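PDB 5YWN: protein induced by osmotic stress from Scheffersomyces stipitis, which probably catalyses the asymmetric, NADP(H)-dependent reduction of ketones such as haloketones, as an extended short-chain reductase of the dihydroflavonol-4-reductase subfamily. Local coordinates for residues Thr11-Gln16 with Val193-Pro198; Thr2-Val7 with His71-Ile76; Phe249-Ala254 with Lys308-Phe313. The protein carries 1 engineered substitution. One frame throughout, in Å; residues are numbered along the deposited sequence.

Interaction 1: residues Thr11-Gln16 with Val193-Pro198; sequences TGYLAQ and VYIFGP. With NAP (NADP nicotinamide-adenine-dinucleotide phosphate), chain B.
Tyr13 and Ile195 meet because each sends a branch anti to its own backbone nitrogen: CG of Tyr13 (chi1 165°) swings the phenol off the start of helix 13-24 toward strand 194-196, and CG2 of Ile195 is set to receive it. The two side chains run past each other in opposite directions, with CE2 of the tyrosine 3.6 Å from CG2 of the isoleucine. At the far end of the ring, the phenol OH donates to Gly197 O at 2.9 Å; the hydroxyl approaches from above the carbonyl plane, 38° out of it, and not along a lone pair. Leu14 adds a lighter apolar touch, its CD2 lying 4.3 Å from CD1 of Ile195.

NADP lies alongside this junction and is held from both segments. The helix turns its N-terminal end to the diphosphate, with Gly12 at the N-cap: Tyr13 N points almost straight at O1A and Leu14 N at O2N, both in long, weak hydrogen bonds. Thr11 OG1 sits beside the ribose O3B and the 2'-phosphate, but its approach to the phosphate is impossibly short, so the bonding there is doubtful. At the nicotinamide end, Ile195 N donates to the carboxamide oxygen O7N at 3.2 Å, while CD1 of the same residue packs 3.4 Å from the carboxamide carbon C7N. Gln16 steadies the turn itself, reaching back with NE2 to Thr11 O.

The turn through Gly12 and the helix start are those of a Rossmann-type dinucleotide site. Partial positive charge at the helix end probably favours the diphosphate, and the Ile195 N-H probably helps fix the rotation of the carboxamide. By bridging helix and strand, the tyrosine joins the diphosphate-binding and nicotinamide-binding parts of the pocket.

Interaction 2: residues Thr2-Val7 with His71-Ile76; sequences TTSVFV and HPEVTI
Val74 presses its CG1 branch against CB of Phe6, 3.7 Å away, at the close-packed heart of this parallel strand pairing. Beside them Phe6 N donates to Ile76 O in a nearly straight bond of 2.8 Å, and Thr75 N reaches Ser4 O at 3.2 Å. The partners shift by one residue between Ser4-Val74 and Val5-Ile76, which makes a beta bulge. Past it, Val5 and Ile76 lie on the same face of the sheet, CG2 of the former 4.1 Å from CB of the latter.

The looser, wetter side is the Glu73 carboxylate, where a water links Ser4 OG, 2.6 Å away, to Glu73 OE2, to which it donates. With chi1 at 77°, Glu73 still brings CG within 3.2 Å of Ser4 OG, and a bend at chi2 turns the carboxylate back to His71, whose ND1 donates to OE2 on its syn side and in the plane of the imidazole. Both residues belong to a type I turn, closed by Val74 N donating to His71 O.

Strand 4-7 lies between strands 28-33 and 74-79 in the Rossmann sheet. Phe6 and Val74 pack on Val30 of strand 28-33, whereas Val5 and Ile76 meet Phe249 of helix 238-250.

Interaction 3: residues Phe249-Ala254 with Lys308-Phe313; sequences FEKDEA and KKILGF
Ile310 and Ala254 make the apolar part of this contact: CG2 of the isoleucine stands 4.3 Å from CB of the alanine. Both branches of Ile310 are used. With CG1 beside the backbone nitrogen (chi1 -69°), the chain extends through CD1 to within 3.9 Å of Glu253 O, while CG1 itself lies 4.3 Å from Glu253 CB.

A second kind of contact sets an aliphatic lysine chain against backbone carbonyls. Lys251 runs out extended, which lays its methylenes by the end of helix 305-311: CD is 3.2 Å from Ile310 O and CE 3.7 Å from Leu311 O. The bend at chi4 (-68°) then turns only the ammonium NZ, which stays 4.0 Å from Ile310 O, too far for a hydrogen bond, although its charge probably suits the carbonyl-rich helix end.

Backbone bonds shape each side separately. Ala254 N closes on Lys251 O in the short 3-10 turn, and Gly312 N on Lys308 O where the other helix ends, Gly312 leaving it with positive phi. The contact joins the turn that follows helix 238-250 to the C-terminal end of helix 305-311: Leu311 packs back onto Ala244 and Ala247 of helix 238-250, and Ala254 rests on Arg119 of strand 119-123.

In the fold
From the N terminus, strand 4-7 opens interaction 2 and leads directly into the turn and helix start of interaction 1. Interaction 2 closes first, at 71-76, after the chain has formed strands 28-33 and 50-54; interaction 1 closes much later, at 193-198, so the two loops cross. They also touch, Val7 packing on Ala15. Interaction 3 follows in series, touching interaction 2 through Phe249, but its nearest atoms are about 11 Å from interaction 1. Together they tie neighbouring sheet strands to each other, helix 13-24 to strand 194-196 at the cofactor, and the end of helix 238-250 to helix 305-311.

Interaction 1: residues Thr11-Gln16 with Val193-Pro198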
loop_
_atom_site.group_PDB
_atom_site.type_symbol
_atom_site.label_atom_id
_atom_site.label_comp_id
_atom_site.label_asym_id
_atom_site.label_seq_id
_atom_site.Cartn_x
_atom_site.Cartn_y
_atom_site.Cartn_z
ATOM N N THR A 11 -11.753 2.195 1.507
ATOM C CA THR A 11 -11.676 3.582 1.090
ATOM C C THR A 11 -10.340 4.050 0.501
ATOM O O THR A 11 -10.305 4.997 -0.184
ATOM C CB THR A 11 -12.101 4.554 2.185
ATOM O OG1 THR A 11 -11.315 4.362 3.317
ATOM C CG2 THR A 11 -13.516 4.359 2.534
ATOM N N GLY A 12 -9.268 3.375 0.857
ATOM C CA GLY A 12 -7.921 3.786 0.572
ATOM C C GLY A 12 -7.467 3.674 -0.875
ATOM O O GLY A 12 -8.115 3.070 -1.653
ATOM N N TYR A 13 -6.358 4.324 -1.168
ATOM C CA TYR A 13 -5.801 4.430 -2.491
ATOM C C TYR A 13 -5.363 3.108 -3.079
ATOM O O TYR A 13 -5.814 2.734 -4.090
ATOM C CB TYR A 13 -4.613 5.391 -2.419
ATOM C CG TYR A 13 -3.602 5.449 -3.563
ATOM C CD1 TYR A 13 -3.963 5.776 -4.848
ATOM C CD2 TYR A 13 -2.278 5.276 -3.320
ATOM C CE1 TYR A 13 -3.015 5.887 -5.844
ATOM C CE2 TYR A 13 -1.349 5.353 -4.296
ATOM C CZ TYR A 13 -1.712 5.666 -5.568
ATOM O OH TYR A 13 -0.744 5.750 -6.490
ATOM N N LEU A 14 -4.524 2.392 -2.392
ATOM C CA LEU A 14 -4.174 1.040 -2.779
ATOM C C LEU A 14 -5.364 0.055 -2.771
ATOM O O LEU A 14 -5.508 -0.737 -3.619
ATOM C CB LEU A 14 -3.119 0.485 -1.859
ATOM C CG LEU A 14 -2.762 -0.967 -2.045
ATOM C CD1 LEU A 14 -2.301 -1.147 -3.462
ATOM C CD2 LEU A 14 -1.680 -1.365 -1.075
ATOM N N ALA A 15 -6.180 0.155 -1.767
ATOM C CA ALA A 15 -7.291 -0.733 -1.591
ATOM C C ALA A 15 -8.283 -0.647 -2.758
ATOM O O ALA A 15 -8.706 -1.625 -3.220
ATOM C CB ALA A 15 -7.971 -0.431 -0.303
ATOM N N GLN A 16 -8.565 0.555 -3.227
ATOM C CA GLN A 16 -9.415 0.769 -4.383
ATOM C C GLN A 16 -8.874 0.183 -5.686
ATOM O O GLN A 16 -9.596 -0.310 -6.419
ATOM C CB GLN A 16 -9.825 2.220 -4.539
ATOM C CG GLN A 16 -10.818 2.679 -3.501
ATOM C CD GLN A 16 -11.524 3.965 -3.826
ATOM O OE1 GLN A 16 -12.147 4.085 -4.829
ATOM N NE2 GLN A 16 -11.431 4.911 -2.940
ATOM N N VAL A 193 7.399 -0.118 -1.476
ATOM C CA VAL A 193 8.016 1.181 -1.351
ATOM C C VAL A 193 6.989 2.297 -1.616
ATOM O O VAL A 193 5.829 2.051 -1.558
ATOM C CB VAL A 193 9.267 1.315 -2.244
ATOM C CG1 VAL A 193 10.259 0.249 -1.901
ATOM C CG2 VAL A 193 8.891 1.273 -3.701
ATOM N N TYR A 194 7.434 3.503 -1.903
ATOM C CA TYR A 194 6.502 4.575 -2.203
ATOM C C TYR A 194 5.608 4.202 -3.397
ATOM O O TYR A 194 6.067 3.782 -4.409
ATOM C CB TYR A 194 7.209 5.878 -2.531
ATOM C CG TYR A 194 7.836 6.604 -1.414
ATOM C CD1 TYR A 194 7.086 7.213 -0.474
ATOM C CD2 TYR A 194 9.178 6.691 -1.308
ATOM C CE1 TYR A 194 7.630 7.890 0.550
ATOM C CE2 TYR A 194 9.766 7.367 -0.268
ATOM C CZ TYR A 194 8.968 7.962 0.667
ATOM O OH TYR A 194 9.508 8.658 1.678
ATOM N N ILE A 195 4.331 4.380 -3.219
ATOM C CA ILE A 195 3.378 4.016 -4.225
ATOM C C ILE A 195 2.846 5.223 -5.023
ATOM O O ILE A 195 2.207 6.075 -4.499
ATOM C CB ILE A 195 2.202 3.226 -3.634
ATOM C CG1 ILE A 195 2.672 2.012 -2.834
ATOM C CG2 ILE A 195 1.228 2.848 -4.716
ATOM C CD1 ILE A 195 1.554 1.260 -2.209
ATOM N N PHE A 196 3.124 5.210 -6.308
ATOM C CA PHE A 196 2.674 6.214 -7.242
ATOM C C PHE A 196 1.704 5.607 -8.281
ATOM O O PHE A 196 1.666 4.453 -8.479
ATOM C CB PHE A 196 3.817 6.903 -8.003
ATOM C CG PHE A 196 4.864 7.544 -7.155
ATOM C CD1 PHE A 196 4.614 7.984 -5.889
ATOM C CD2 PHE A 196 6.116 7.722 -7.658
ATOM C CE1 PHE A 196 5.599 8.561 -5.154
ATOM C CE2 PHE A 196 7.093 8.313 -6.929
ATOM C CZ PHE A 196 6.848 8.718 -5.679
ATOM N N GLY A 197 1.001 6.474 -8.968
ATOM C CA GLY A 197 0.063 6.091 -9.966
ATOM C C GLY A 197 -1.353 6.622 -9.835
ATOM O O GLY A 197 -1.728 7.148 -8.848
ATOM N N PRO A 198 -2.139 6.497 -10.889
ATOM C CA PRO A 198 -3.496 7.034 -10.886
ATOM C C PRO A 198 -4.412 6.366 -9.893
ATOM O O PRO A 198 -4.164 5.268 -9.564
ATOM C CB PRO A 198 -3.980 6.740 -12.292
ATOM C CG PRO A 198 -3.237 5.545 -12.702
ATOM C CD PRO A 198 -1.902 5.679 -12.081
HETATM P PA NAP B . -4.302 5.562 2.703
HETATM O O1A NAP B . -4.633 5.934 1.278
HETATM O O2A NAP B . -4.448 6.587 3.803
HETATM O O5B NAP B . -5.174 4.269 3.101
HETATM C C5B NAP B . -5.419 3.955 4.471
HETATM C C4B NAP B . -6.842 3.433 4.632
HETATM O O4B NAP B . -6.942 2.642 5.821
HETATM C C3B NAP B . -7.846 4.570 4.744
HETATM O O3B NAP B . -8.790 4.520 3.670
HETATM C C2B NAP B . -8.541 4.395 6.079
HETATM O O2B NAP B . -9.945 4.227 5.900
HETATM C C1B NAP B . -7.928 3.158 6.719
HETATM N N9A NAP B . -7.300 3.514 8.016
HETATM C C8A NAP B . -6.236 4.326 8.176
HETATM N N7A NAP B . -5.916 4.441 9.491
HETATM C C5A NAP B . -6.784 3.692 10.194
HETATM C C6A NAP B . -7.010 3.369 11.622
HETATM N N6A NAP B . -6.217 3.888 12.591
HETATM N N1A NAP B . -8.034 2.541 11.925
HETATM C C2A NAP B . -8.834 2.014 10.978
HETATM N N3A NAP B . -8.681 2.269 9.666
HETATM C C4A NAP B . -7.696 3.083 9.217
HETATM O O3 NAP B . -2.795 4.995 2.739
HETATM P PN NAP B . -2.192 4.200 1.476
HETATM O O1N NAP B . -1.014 4.981 0.945
HETATM O O2N NAP B . -3.333 3.838 0.555
HETATM O O5D NAP B . -1.637 2.845 2.146
HETATM C C5D NAP B . -2.361 1.623 2.012
HETATM C C4D NAP B . -1.651 0.514 2.779
HETATM O O4D NAP B . -0.477 0.097 2.072
HETATM C C3D NAP B . -1.221 0.972 4.164
HETATM O O3D NAP B . -1.893 0.219 5.178
HETATM C C2D NAP B . 0.277 0.754 4.238
HETATM O O2D NAP B . 0.609 -0.127 5.316
HETATM C C1D NAP B . 0.687 0.152 2.903
HETATM N N1N NAP B . 1.727 0.974 2.277
HETATM C C2N NAP B . 1.379 1.959 1.438
HETATM C C3N NAP B . 2.350 2.751 0.834
HETATM C C7N NAP B . 1.952 3.851 -0.104
HETATM O O7N NAP B . 2.778 4.688 -0.428
HETATM N N7N NAP B . 0.700 3.885 -0.560
HETATM C C4N NAP B . 3.688 2.513 1.107
HETATM C C5N NAP B . 4.023 1.488 1.979
HETATM C C6N NAP B . 3.013 0.726 2.556
HETATM P P2B NAP B . -10.926 5.503 5.899
HETATM O O1X NAP B . -12.251 4.944 6.361
HETATM O O2X NAP B . -10.281 6.460 6.870
HETATM O O3X NAP B . -10.914 5.970 4.463
#

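Interaction 2: residues Thr2-Val7 with His71-Ile76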
loop_
_atom_site.group_PDB
_atom_site.type_symbol
_atom_site.label_atom_id
_atom_site.label_comp_id
_atom_site.label_asym_id
_atom_site.label_seq_id
_atom_site.Cartn_x
_atom_site.Cartn_y
_atom_site.Cartn_z
ATOM N N THR A 2 -19.009 -18.105 -7.671
ATOM C CA THR A 2 -17.991 -17.087 -7.520
ATOM C C THR A 2 -17.323 -17.060 -6.149
ATOM O O THR A 2 -17.943 -17.309 -5.172
ATOM C CB THR A 2 -18.646 -15.720 -7.756
ATOM O OG1 THR A 2 -19.210 -15.701 -9.058
ATOM C CG2 THR A 2 -17.698 -14.618 -7.639
ATOM N N THR A 3 -16.064 -16.720 -6.109
ATOM C CA THR A 3 -15.354 -16.459 -4.892
ATOM C C THR A 3 -15.459 -15.003 -4.413
ATOM O O THR A 3 -15.377 -14.094 -5.182
ATOM C CB THR A 3 -13.883 -16.749 -5.125
ATOM O OG1 THR A 3 -13.747 -18.047 -5.663
ATOM C CG2 THR A 3 -13.103 -16.630 -3.878
ATOM N N SER A 4 -15.579 -14.825 -3.124
ATOM C CA SER A 4 -15.587 -13.524 -2.519
ATOM C C SER A 4 -14.267 -13.151 -1.827
ATOM O O SER A 4 -13.704 -13.915 -1.120
ATOM C CB SER A 4 -16.731 -13.391 -1.527
ATOM O OG SER A 4 -17.883 -13.066 -2.160
ATOM N N VAL A 5 -13.831 -11.938 -2.042
ATOM C CA VAL A 5 -12.657 -11.412 -1.415
ATOM C C VAL A 5 -12.986 -10.307 -0.412
ATOM O O VAL A 5 -13.640 -9.398 -0.729
ATOM C CB VAL A 5 -11.646 -10.911 -2.461
ATOM C CG1 VAL A 5 -10.445 -10.300 -1.811
ATOM C CG2 VAL A 5 -11.282 -11.968 -3.462
ATOM N N PHE A 6 -12.486 -10.419 0.795
ATOM C CA PHE A 6 -12.637 -9.376 1.785
ATOM C C PHE A 6 -11.445 -8.411 1.778
ATOM O O PHE A 6 -10.319 -8.846 1.789
ATOM C CB PHE A 6 -12.843 -9.947 3.167
ATOM C CG PHE A 6 -13.410 -8.986 4.132
ATOM C CD1 PHE A 6 -12.678 -7.942 4.594
ATOM C CD2 PHE A 6 -14.705 -9.106 4.552
ATOM C CE1 PHE A 6 -13.216 -7.061 5.474
ATOM C CE2 PHE A 6 -15.259 -8.223 5.408
ATOM C CZ PHE A 6 -14.516 -7.202 5.882
ATOM N N VAL A 7 -11.716 -7.127 1.718
ATOM C CA VAL A 7 -10.679 -6.113 1.735
ATOM C C VAL A 7 -10.899 -5.093 2.846
ATOM O O VAL A 7 -11.792 -4.313 2.783
ATOM C CB VAL A 7 -10.573 -5.380 0.391
ATOM C CG1 VAL A 7 -9.504 -4.324 0.426
ATOM C CG2 VAL A 7 -10.403 -6.310 -0.781
ATOM N N HIS A 71 -20.592 -12.847 6.021
ATOM C CA HIS A 71 -20.119 -13.142 4.695
ATOM C C HIS A 71 -19.361 -14.448 4.612
ATOM O O HIS A 71 -18.216 -14.510 4.386
ATOM C CB HIS A 71 -19.312 -11.995 4.154
ATOM C CG HIS A 71 -20.073 -10.726 4.043
ATOM N ND1 HIS A 71 -20.804 -10.399 2.942
ATOM C CD2 HIS A 71 -20.205 -9.697 4.895
ATOM C CE1 HIS A 71 -21.348 -9.221 3.112
ATOM N NE2 HIS A 71 -21.008 -8.777 4.293
ATOM N N PRO A 72 -20.080 -15.541 4.775
ATOM C CA PRO A 72 -19.519 -16.889 4.733
ATOM C C PRO A 72 -18.994 -17.258 3.356
ATOM O O PRO A 72 -18.246 -18.150 3.196
ATOM C CB PRO A 72 -20.676 -17.784 5.158
ATOM C CG PRO A 72 -21.876 -16.973 5.043
ATOM C CD PRO A 72 -21.481 -15.552 5.177
ATOM N N GLU A 73 -19.428 -16.517 2.373
ATOM C CA GLU A 73 -18.934 -16.677 1.032
ATOM C C GLU A 73 -17.465 -16.250 0.836
ATOM O O GLU A 73 -16.865 -16.627 -0.094
ATOM C CB GLU A 73 -19.866 -16.034 0.016
ATOM C CG GLU A 73 -19.759 -14.533 -0.060
ATOM C CD GLU A 73 -20.611 -13.823 0.979
ATOM O OE1 GLU A 73 -21.226 -14.505 1.781
ATOM O OE2 GLU A 73 -20.649 -12.572 0.939
ATOM N N VAL A 74 -16.945 -15.439 1.728
ATOM C CA VAL A 74 -15.586 -14.952 1.626
ATOM C C VAL A 74 -14.590 -16.069 1.944
ATOM O O VAL A 74 -14.691 -16.703 2.916
ATOM C CB VAL A 74 -15.378 -13.764 2.574
ATOM C CG1 VAL A 74 -13.902 -13.416 2.750
ATOM C CG2 VAL A 74 -16.178 -12.596 2.128
ATOM N N THR A 75 -13.665 -16.312 1.051
ATOM C CA THR A 75 -12.573 -17.224 1.288
ATOM C C THR A 75 -11.136 -16.626 1.246
ATOM O O THR A 75 -10.216 -17.316 1.405
ATOM C CB THR A 75 -12.646 -18.407 0.354
ATOM O OG1 THR A 75 -12.385 -17.979 -0.945
ATOM C CG2 THR A 75 -13.993 -19.108 0.423
ATOM N N ILE A 76 -11.034 -15.350 0.949
ATOM C CA ILE A 76 -9.802 -14.576 0.900
ATOM C C ILE A 76 -9.909 -13.287 1.722
ATOM O O ILE A 76 -10.875 -12.605 1.635
ATOM C CB ILE A 76 -9.420 -14.199 -0.549
ATOM C CG1 ILE A 76 -9.555 -15.386 -1.481
ATOM C CG2 ILE A 76 -8.064 -13.549 -0.620
ATOM C CD1 ILE A 76 -8.453 -16.389 -1.370
HETATM O O HOH W 1 -19.707 -11.334 -1.544
#

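Interaction 3: residues Phe249-Ala254 with Lys308-Phe313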
loop_
_atom_site.group_PDB
_atom_site.type_symbol
_atom_site.label_atom_id
_atom_site.label_comp_id
_atom_site.label_asym_id
_atom_site.label_seq_id
_atom_site.Cartn_x
_atom_site.Cartn_y
_atom_site.Cartn_z
ATOM N N PHE A 249 -2.404 -14.075 -3.221
ATOM C CA PHE A 249 -3.393 -15.074 -2.907
ATOM C C PHE A 249 -3.695 -16.167 -3.932
ATOM O O PHE A 249 -4.169 -17.190 -3.576
ATOM C CB PHE A 249 -4.647 -14.464 -2.305
ATOM C CG PHE A 249 -5.615 -13.846 -3.283
ATOM C CD1 PHE A 249 -6.558 -14.597 -3.918
ATOM C CD2 PHE A 249 -5.649 -12.505 -3.471
ATOM C CE1 PHE A 249 -7.451 -14.009 -4.768
ATOM C CE2 PHE A 249 -6.564 -11.917 -4.281
ATOM C CZ PHE A 249 -7.464 -12.660 -4.932
ATOM N N GLU A 250 -3.513 -15.868 -5.203
ATOM C CA GLU A 250 -3.693 -16.802 -6.297
ATOM C C GLU A 250 -2.656 -17.880 -6.463
ATOM O O GLU A 250 -2.983 -18.948 -6.774
ATOM C CB GLU A 250 -3.956 -16.089 -7.612
ATOM C CG GLU A 250 -5.269 -15.361 -7.724
ATOM C CD GLU A 250 -5.615 -14.891 -9.133
ATOM O OE1 GLU A 250 -6.772 -14.753 -9.410
ATOM O OE2 GLU A 250 -4.765 -14.650 -9.933
ATOM N N LYS A 251 -1.391 -17.545 -6.301
ATOM C CA LYS A 251 -0.284 -18.448 -6.577
ATOM C C LYS A 251 0.147 -19.317 -5.392
ATOM O O LYS A 251 0.350 -18.844 -4.331
ATOM C CB LYS A 251 0.938 -17.692 -7.092
ATOM C CG LYS A 251 0.705 -16.844 -8.303
ATOM C CD LYS A 251 1.961 -16.161 -8.747
ATOM C CE LYS A 251 1.803 -15.363 -10.020
ATOM N NZ LYS A 251 1.570 -16.155 -11.227
ATOM N N ASP A 252 0.354 -20.584 -5.657
ATOM C CA ASP A 252 0.793 -21.516 -4.662
ATOM C C ASP A 252 2.170 -21.111 -4.123
ATOM O O ASP A 252 2.418 -21.244 -2.991
ATOM C CB ASP A 252 0.854 -22.929 -5.209
ATOM C CG ASP A 252 -0.484 -23.661 -5.187
ATOM O OD1 ASP A 252 -1.474 -23.217 -4.599
ATOM O OD2 ASP A 252 -0.513 -24.717 -5.806
ATOM N N GLU A 253 3.007 -20.580 -4.986
ATOM C CA GLU A 253 4.367 -20.164 -4.705
ATOM C C GLU A 253 4.447 -19.043 -3.672
ATOM O O GLU A 253 5.419 -18.874 -3.061
ATOM C CB GLU A 253 5.037 -19.669 -5.962
ATOM C CG GLU A 253 5.274 -20.653 -7.059
ATOM C CD GLU A 253 4.116 -20.836 -8.054
ATOM O OE1 GLU A 253 3.032 -20.369 -7.876
ATOM O OE2 GLU A 253 4.321 -21.526 -9.040
ATOM N N ALA A 254 3.390 -18.264 -3.586
ATOM C CA ALA A 254 3.269 -17.140 -2.681
ATOM C C ALA A 254 3.002 -17.471 -1.217
ATOM O O ALA A 254 3.169 -16.651 -0.392
ATOM C CB ALA A 254 2.276 -16.141 -3.183
ATOM N N LYS A 308 10.104 -11.130 -7.952
ATOM C CA LYS A 308 9.894 -10.997 -9.390
ATOM C C LYS A 308 9.593 -12.324 -10.063
ATOM O O LYS A 308 8.728 -12.397 -10.873
ATOM C CB LYS A 308 11.080 -10.331 -10.073
ATOM C CG LYS A 308 11.272 -8.879 -9.796
ATOM C CD LYS A 308 10.027 -8.101 -10.018
ATOM C CE LYS A 308 9.849 -7.740 -11.485
ATOM N NZ LYS A 308 11.007 -6.934 -11.909
ATOM N N LYS A 309 10.306 -13.365 -9.674
ATOM C CA LYS A 309 10.045 -14.712 -10.133
ATOM C C LYS A 309 8.657 -15.208 -9.738
ATOM O O LYS A 309 8.008 -15.768 -10.513
ATOM C CB LYS A 309 11.085 -15.661 -9.594
ATOM C CG LYS A 309 10.922 -17.115 -9.983
ATOM C CD LYS A 309 11.262 -17.344 -11.414
ATOM C CE LYS A 309 11.802 -18.733 -11.672
ATOM N NZ LYS A 309 12.119 -18.867 -13.086
ATOM N N ILE A 310 8.251 -14.983 -8.519
ATOM C CA ILE A 310 6.946 -15.342 -8.102
ATOM C C ILE A 310 5.853 -14.554 -8.838
ATOM O O ILE A 310 4.930 -15.114 -9.300
ATOM C CB ILE A 310 6.793 -15.206 -6.583
ATOM C CG1 ILE A 310 7.600 -16.258 -5.859
ATOM C CG2 ILE A 310 5.348 -15.362 -6.149
ATOM C CD1 ILE A 310 7.728 -15.980 -4.431
ATOM N N LEU A 311 6.003 -13.253 -8.913
ATOM C CA LEU A 311 5.040 -12.428 -9.597
ATOM C C LEU A 311 4.917 -12.689 -11.096
ATOM O O LEU A 311 3.862 -12.776 -11.589
ATOM C CB LEU A 311 5.271 -10.950 -9.340
ATOM C CG LEU A 311 5.113 -10.379 -7.940
ATOM C CD1 LEU A 311 5.458 -8.927 -7.993
ATOM C CD2 LEU A 311 3.733 -10.625 -7.412
ATOM N N GLY A 312 6.033 -12.800 -11.772
ATOM C CA GLY A 312 6.062 -13.119 -13.178
ATOM C C GLY A 312 5.485 -12.084 -14.145
ATOM O O GLY A 312 5.087 -12.430 -15.193
ATOM N N PHE A 313 5.464 -10.828 -13.759
ATOM C CA PHE A 313 5.135 -9.752 -14.655
ATOM C C PHE A 313 6.105 -8.598 -14.552
ATOM O O PHE A 313 6.797 -8.483 -13.622
ATOM C CB PHE A 313 3.692 -9.286 -14.506
ATOM C CG PHE A 313 3.359 -8.774 -13.150
ATOM C CD1 PHE A 313 3.606 -7.481 -12.817
ATOM C CD2 PHE A 313 2.782 -9.595 -12.228
ATOM C CE1 PHE A 313 3.317 -7.014 -11.574
ATOM C CE2 PHE A 313 2.481 -9.139 -10.988
ATOM C CZ PHE A 313 2.740 -7.846 -10.653
#